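Local coordinates for protein NADH kinase POS5, mitochondrial (Saccharomyces cerevisiae, PDB 3AFO) that phosphorylates NADH and NAD(+) with ATP in mitochondria, preferring NADH about twofold, and is a key source of the cellular reductant NADPH, at residues E61-L66 with V73-Q78; S91-E94 with N98-H101. All coordinates share one frame; numbering follows the deposited sequence. Where two conformers were deposited one is given.

Contact 1 (E61-L66 with V73-Q78); sequences EFITHL and VNVIVQ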
loop_
_atom_site.group_PDB
_atom_site.type_symbol
_atom_site.label_atom_id
_atom_site.label_comp_id
_atom_site.label_asym_id
_atom_site.label_seq_id
_atom_site.Cartn_x
_atom_site.Cartn_y
_atom_site.Cartn_z
ATOM N N GLU A 61 16.589 -17.994 38.582
ATOM C CA GLU A 61 16.104 -19.365 38.437
ATOM C C GLU A 61 16.916 -20.158 37.405
ATOM O O GLU A 61 17.182 -21.358 37.588
ATOM C CB GLU A 61 14.613 -19.345 38.078
ATOM C CG GLU A 61 13.929 -20.701 38.044
ATOM C CD GLU A 61 12.466 -20.615 37.594
ATOM O OE1 GLU A 61 11.858 -19.526 37.687
ATOM O OE2 GLU A 61 11.922 -21.646 37.144
ATOM N N PHE A 62 17.319 -19.497 36.322
ATOM C CA PHE A 62 18.090 -20.177 35.298
ATOM C C PHE A 62 19.499 -20.516 35.794
ATOM O O PHE A 62 19.968 -21.635 35.620
ATOM C CB PHE A 62 18.149 -19.341 34.014
ATOM C CG PHE A 62 18.771 -20.059 32.861
ATOM C CD1 PHE A 62 18.198 -21.221 32.362
ATOM C CD2 PHE A 62 19.922 -19.567 32.261
ATOM C CE1 PHE A 62 18.777 -21.904 31.269
ATOM C CE2 PHE A 62 20.499 -20.236 31.178
ATOM C CZ PHE A 62 19.925 -21.408 30.688
ATOM N N ILE A 63 20.149 -19.538 36.416
ATOM C CA ILE A 63 21.493 -19.684 36.973
ATOM C C ILE A 63 21.539 -20.753 38.074
ATOM O O ILE A 63 22.495 -21.537 38.146
ATOM C CB ILE A 63 22.006 -18.332 37.511
ATOM C CG1 ILE A 63 22.207 -17.348 36.351
ATOM C CG2 ILE A 63 23.308 -18.512 38.313
ATOM C CD1 ILE A 63 22.484 -15.919 36.768
ATOM N N THR A 64 20.507 -20.770 38.919
ATOM C CA THR A 64 20.328 -21.809 39.946
ATOM C C THR A 64 20.299 -23.200 39.297
ATOM O O THR A 64 21.038 -24.103 39.712
ATOM C CB THR A 64 19.077 -21.523 40.831
ATOM O OG1 THR A 64 19.274 -20.295 41.542
ATOM C CG2 THR A 64 18.812 -22.642 41.860
ATOM N N HIS A 65 19.490 -23.352 38.249
ATOM C CA HIS A 65 19.445 -24.594 37.489
ATOM C C HIS A 65 20.805 -25.015 36.903
ATOM O O HIS A 65 21.182 -26.181 36.994
ATOM C CB HIS A 65 18.386 -24.517 36.382
ATOM C CG HIS A 65 18.410 -25.683 35.446
ATOM N ND1 HIS A 65 18.114 -26.968 35.850
ATOM C CD2 HIS A 65 18.681 -25.758 34.121
ATOM C CE1 HIS A 65 18.210 -27.784 34.814
ATOM N NE2 HIS A 65 18.548 -27.073 33.754
ATOM N N LEU A 66 21.527 -24.079 36.294
ATOM C CA LEU A 66 22.844 -24.385 35.729
ATOM C C LEU A 66 23.818 -24.855 36.816
ATOM O O LEU A 66 24.531 -25.848 36.644
ATOM C CB LEU A 66 23.418 -23.169 34.988
ATOM C CG LEU A 66 22.586 -22.654 33.801
ATOM C CD1 LEU A 66 23.220 -21.421 33.189
ATOM C CD2 LEU A 66 22.393 -23.765 32.759
ATOM N N VAL A 73 29.586 -25.753 33.953
ATOM C CA VAL A 73 29.115 -24.483 33.386
ATOM C C VAL A 73 29.541 -23.263 34.195
ATOM O O VAL A 73 29.438 -23.244 35.420
ATOM C CB VAL A 73 27.573 -24.499 33.143
ATOM C CG1 VAL A 73 26.999 -23.078 33.028
ATOM C CG2 VAL A 73 27.254 -25.305 31.897
ATOM N N ASN A 74 30.021 -22.246 33.486
ATOM C CA ASN A 74 30.380 -20.974 34.090
ATOM C C ASN A 74 29.443 -19.878 33.625
ATOM O O ASN A 74 29.287 -19.666 32.421
ATOM C CB ASN A 74 31.829 -20.619 33.754
ATOM C CG ASN A 74 32.792 -21.753 34.093
ATOM O OD1 ASN A 74 32.824 -22.232 35.230
ATOM N ND2 ASN A 74 33.543 -22.214 33.097
ATOM N N VAL A 75 28.848 -19.174 34.592
ATOM C CA VAL A 75 27.850 -18.129 34.339
ATOM C C VAL A 75 28.491 -16.746 34.262
ATOM O O VAL A 75 29.157 -16.290 35.204
ATOM C CB VAL A 75 26.739 -18.126 35.431
ATOM C CG1 VAL A 75 25.904 -16.839 35.384
ATOM C CG2 VAL A 75 25.851 -19.356 35.320
ATOM N N ILE A 76 28.268 -16.077 33.135
ATOM C CA ILE A 76 28.726 -14.717 32.928
ATOM C C ILE A 76 27.511 -13.783 32.837
ATOM O O ILE A 76 26.550 -14.083 32.126
ATOM C CB ILE A 76 29.528 -14.589 31.615
ATOM C CG1 ILE A 76 30.610 -15.682 31.516
ATOM C CG2 ILE A 76 30.119 -13.205 31.509
ATOM C CD1 ILE A 76 31.191 -15.887 30.079
ATOM N N VAL A 77 27.562 -12.661 33.556
ATOM C CA VAL A 77 26.534 -11.612 33.456
ATOM C C VAL A 77 27.247 -10.273 33.453
ATOM O O VAL A 77 28.438 -10.211 33.755
ATOM C CB VAL A 77 25.463 -11.664 34.608
ATOM C CG1 VAL A 77 24.727 -12.977 34.611
ATOM C CG2 VAL A 77 26.101 -11.408 35.987
ATOM N N GLN A 78 26.507 -9.219 33.108
ATOM C CA GLN A 78 26.973 -7.833 33.190
ATOM C C GLN A 78 27.360 -7.448 34.626
ATOM O O GLN A 78 26.804 -8.000 35.575
ATOM C CB GLN A 78 25.868 -6.891 32.692
ATOM C CG GLN A 78 25.597 -6.997 31.199
ATOM C CD GLN A 78 26.771 -6.517 30.390
ATOM O OE1 GLN A 78 26.981 -5.316 30.226
ATOM N NE2 GLN A 78 27.554 -7.453 29.887
#

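Contact 2 (S91-E94 with N98-H101); sequences SPLE and NRPH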
loop_
_atom_site.group_PDB
_atom_site.type_symbol
_atom_site.label_atom_id
_atom_site.label_comp_id
_atom_site.label_asym_id
_atom_site.label_seq_id
_atom_site.Cartn_x
_atom_site.Cartn_y
_atom_site.Cartn_z
ATOM N N SER A 91 20.505 -19.249 49.127
ATOM C CA SER A 91 21.190 -20.446 49.605
ATOM C C SER A 91 22.441 -20.690 48.761
ATOM O O SER A 91 22.500 -20.258 47.612
ATOM C CB SER A 91 20.262 -21.668 49.542
ATOM O OG SER A 91 19.733 -21.827 48.241
ATOM N N PRO A 92 23.449 -21.373 49.331
ATOM C CA PRO A 92 24.627 -21.723 48.541
ATOM C C PRO A 92 24.368 -23.042 47.814
ATOM O O PRO A 92 23.281 -23.599 47.940
ATOM C CB PRO A 92 25.693 -21.918 49.614
ATOM C CG PRO A 92 24.930 -22.554 50.731
ATOM C CD PRO A 92 23.552 -21.895 50.709
ATOM N N LEU A 93 25.350 -23.540 47.073
ATOM C CA LEU A 93 25.179 -24.802 46.354
ATOM C C LEU A 93 25.179 -25.991 47.307
ATOM O O LEU A 93 26.022 -26.070 48.210
ATOM C CB LEU A 93 26.272 -24.982 45.294
ATOM C CG LEU A 93 26.173 -24.067 44.071
ATOM C CD1 LEU A 93 27.337 -24.310 43.123
ATOM C CD2 LEU A 93 24.840 -24.304 43.373
ATOM N N GLU A 94 24.225 -26.898 47.103
ATOM C CA GLU A 94 24.171 -28.182 47.822
ATOM C C GLU A 94 24.241 -27.970 49.326
ATOM O O GLU A 94 24.867 -28.755 50.048
ATOM C CB GLU A 94 25.316 -29.103 47.375
ATOM C CG GLU A 94 25.239 -29.558 45.927
ATOM C CD GLU A 94 24.606 -30.926 45.770
ATOM O OE1 GLU A 94 23.803 -31.101 44.826
ATOM O OE2 GLU A 94 24.910 -31.830 46.586
ATOM N N ASN A 98 30.569 -23.236 51.867
ATOM C CA ASN A 98 31.856 -23.052 51.206
ATOM C C ASN A 98 31.773 -23.169 49.689
ATOM O O ASN A 98 32.792 -23.094 49.001
ATOM C CB ASN A 98 32.895 -24.008 51.771
ATOM C CG ASN A 98 33.405 -23.559 53.118
ATOM O OD1 ASN A 98 32.959 -24.046 54.161
ATOM N ND2 ASN A 98 34.321 -22.597 53.111
ATOM N N ARG A 99 30.554 -23.335 49.178
ATOM C CA ARG A 99 30.313 -23.374 47.735
ATOM C C ARG A 99 29.259 -22.335 47.341
ATOM O O ARG A 99 28.115 -22.695 47.054
ATOM C CB ARG A 99 29.879 -24.779 47.299
ATOM C CG ARG A 99 30.979 -25.837 47.423
ATOM C CD ARG A 99 30.427 -27.224 47.193
ATOM N NE ARG A 99 29.903 -27.385 45.839
ATOM C CZ ARG A 99 29.009 -28.302 45.490
ATOM N NH1 ARG A 99 28.532 -29.142 46.398
ATOM N NH2 ARG A 99 28.589 -28.382 44.234
ATOM N N PRO A 100 29.641 -21.043 47.332
ATOM C CA PRO A 100 28.700 -20.004 46.916
ATOM C C PRO A 100 28.433 -20.045 45.405
ATOM O O PRO A 100 29.238 -20.600 44.641
ATOM C CB PRO A 100 29.422 -18.703 47.286
ATOM C CG PRO A 100 30.864 -19.045 47.247
ATOM C CD PRO A 100 30.959 -20.482 47.686
ATOM N N HIS A 101 27.297 -19.484 44.989
ATOM C CA HIS A 101 27.035 -19.266 43.574
ATOM C C HIS A 101 28.106 -18.329 43.050
ATOM O O HIS A 101 28.332 -17.268 43.616
ATOM C CB HIS A 101 25.648 -18.648 43.377
ATOM C CG HIS A 101 24.528 -19.568 43.742
ATOM N ND1 HIS A 101 24.009 -20.490 42.861
ATOM C CD2 HIS A 101 23.840 -19.721 44.899
ATOM C CE1 HIS A 101 23.044 -21.171 43.457
ATOM N NE2 HIS A 101 22.927 -20.726 44.695
HETATM O O HOH W 1 20.913 -22.283 45.548
#

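Contact 1 (E61-L66 with V73-Q78)
Leu66 N donates to Phe62 O at 3.0 Å, one of the helical bonds that set Leu66 on the side of the helix turned toward Val73 and Val75. No hydrogen bond crosses between 61-66 and 73-78; the contact is made by apolar side-chain carbons, most of them methyls. Leu66 CB lies 4.1 Å from Val73 CG1, and its CD1 reaches past to Val75 CG2 at 4.0 Å, the leucine running at about a right angle to that valine. Within its own helix, Leu66 CG also sits over one face of the Phe62 ring, toward the rim. One turn back, Ile63 starts out pointing along the interface, but with chi2 extended (170°) its CD1 swings in to touch Val75 CG1 at 3.8 Å. The other branch, CG2, meets Val75 CG2 at 4.0 Å, which leaves each methyl of the valine with an isoleucine branch against it. Val77 CG1 adds a looser touch to Ile63 CD1 at 4.3 Å. Helix 53-69 is the crossover of a beta-alpha-beta unit, connecting strand 43-48 to its parallel neighbour 74-76, and this is where it lies against the second strand. Val73, Val75 and Val77, every second residue, face the helix, while Asn74 and Ile76 turn to the far side. Ile46 and Leu103 continue the apolar layer around Ile63, and helix 161-169 brings Phe165 onto Leu66 and Ile169 onto Val73.

Contact 2 (S91-E94 with N98-H101)
Leu93 lies between two flat groups, its CG over one face of the His101 imidazole, 4.2 Å above the plane and displaced toward the rim, and its CB in a similar offset position over a face of the Arg99 guanidinium. The leucine and histidine side chains pass each other at a slant, with Leu93 CD2 coming to 3.6 Å from His101 CE1. In the plane of the imidazole, the edge is turned to Ser91 O and to a water; that water lies 2.7 Å from His101 NE2 and also bonds Ser91 OG, bridging the two residues. The second ring nitrogen, ND1, is hydrogen-bonded to ND1 of His67, and the ring of Phe89 packs nearby. Replacing His101 by an alanine is likely to leave His67 ND1 and the water without this partner, and Leu93 CD2 without the ring it rests on. The backbone bond from Leu93 N to Arg99 O, 2.9 Å long and fairly straight at 160°, ties the two arms of this turn, which belongs to the connection between helix 79-86 and strand 101-105. Farther out, Glu94 and Arg99 run side by side in the same direction. The bend in the arginine at chi3 (63°) brings NH1 to 3.4 Å from Glu94 CG, so the guanidinium meets the aliphatic part of the glutamate. Glu94 OE2 stays 4.5 Å from Arg99 NH1, too far for a salt bridge; at this exposed end of the loop their attraction is probably modest, and the directional bonding lies with the backbone pair and the buried histidine.

In the fold
Coming from the N terminus, the chain passes three earlier strands before it lays down strand 43-48, then helix 53-69, and contact 1 closes the short connection that returns it to strand 74-76. After helix 79-86 the chain runs outward, and contact 2 pinches a second, tighter turn that leads into strand 101-105. The two are in series, neither nesting nor crossing, with centres 13 Å apart and no direct touch. Other residues bring them together: His67, near the end of helix 53-69, bonds His101, and Phe89 touches both Thr64 and His101. Strand 101-105, which begins at His101 within contact 2, pairs through Tyr104 with the backbone of Val75, joining the surface turn to the buried helix-strand layer.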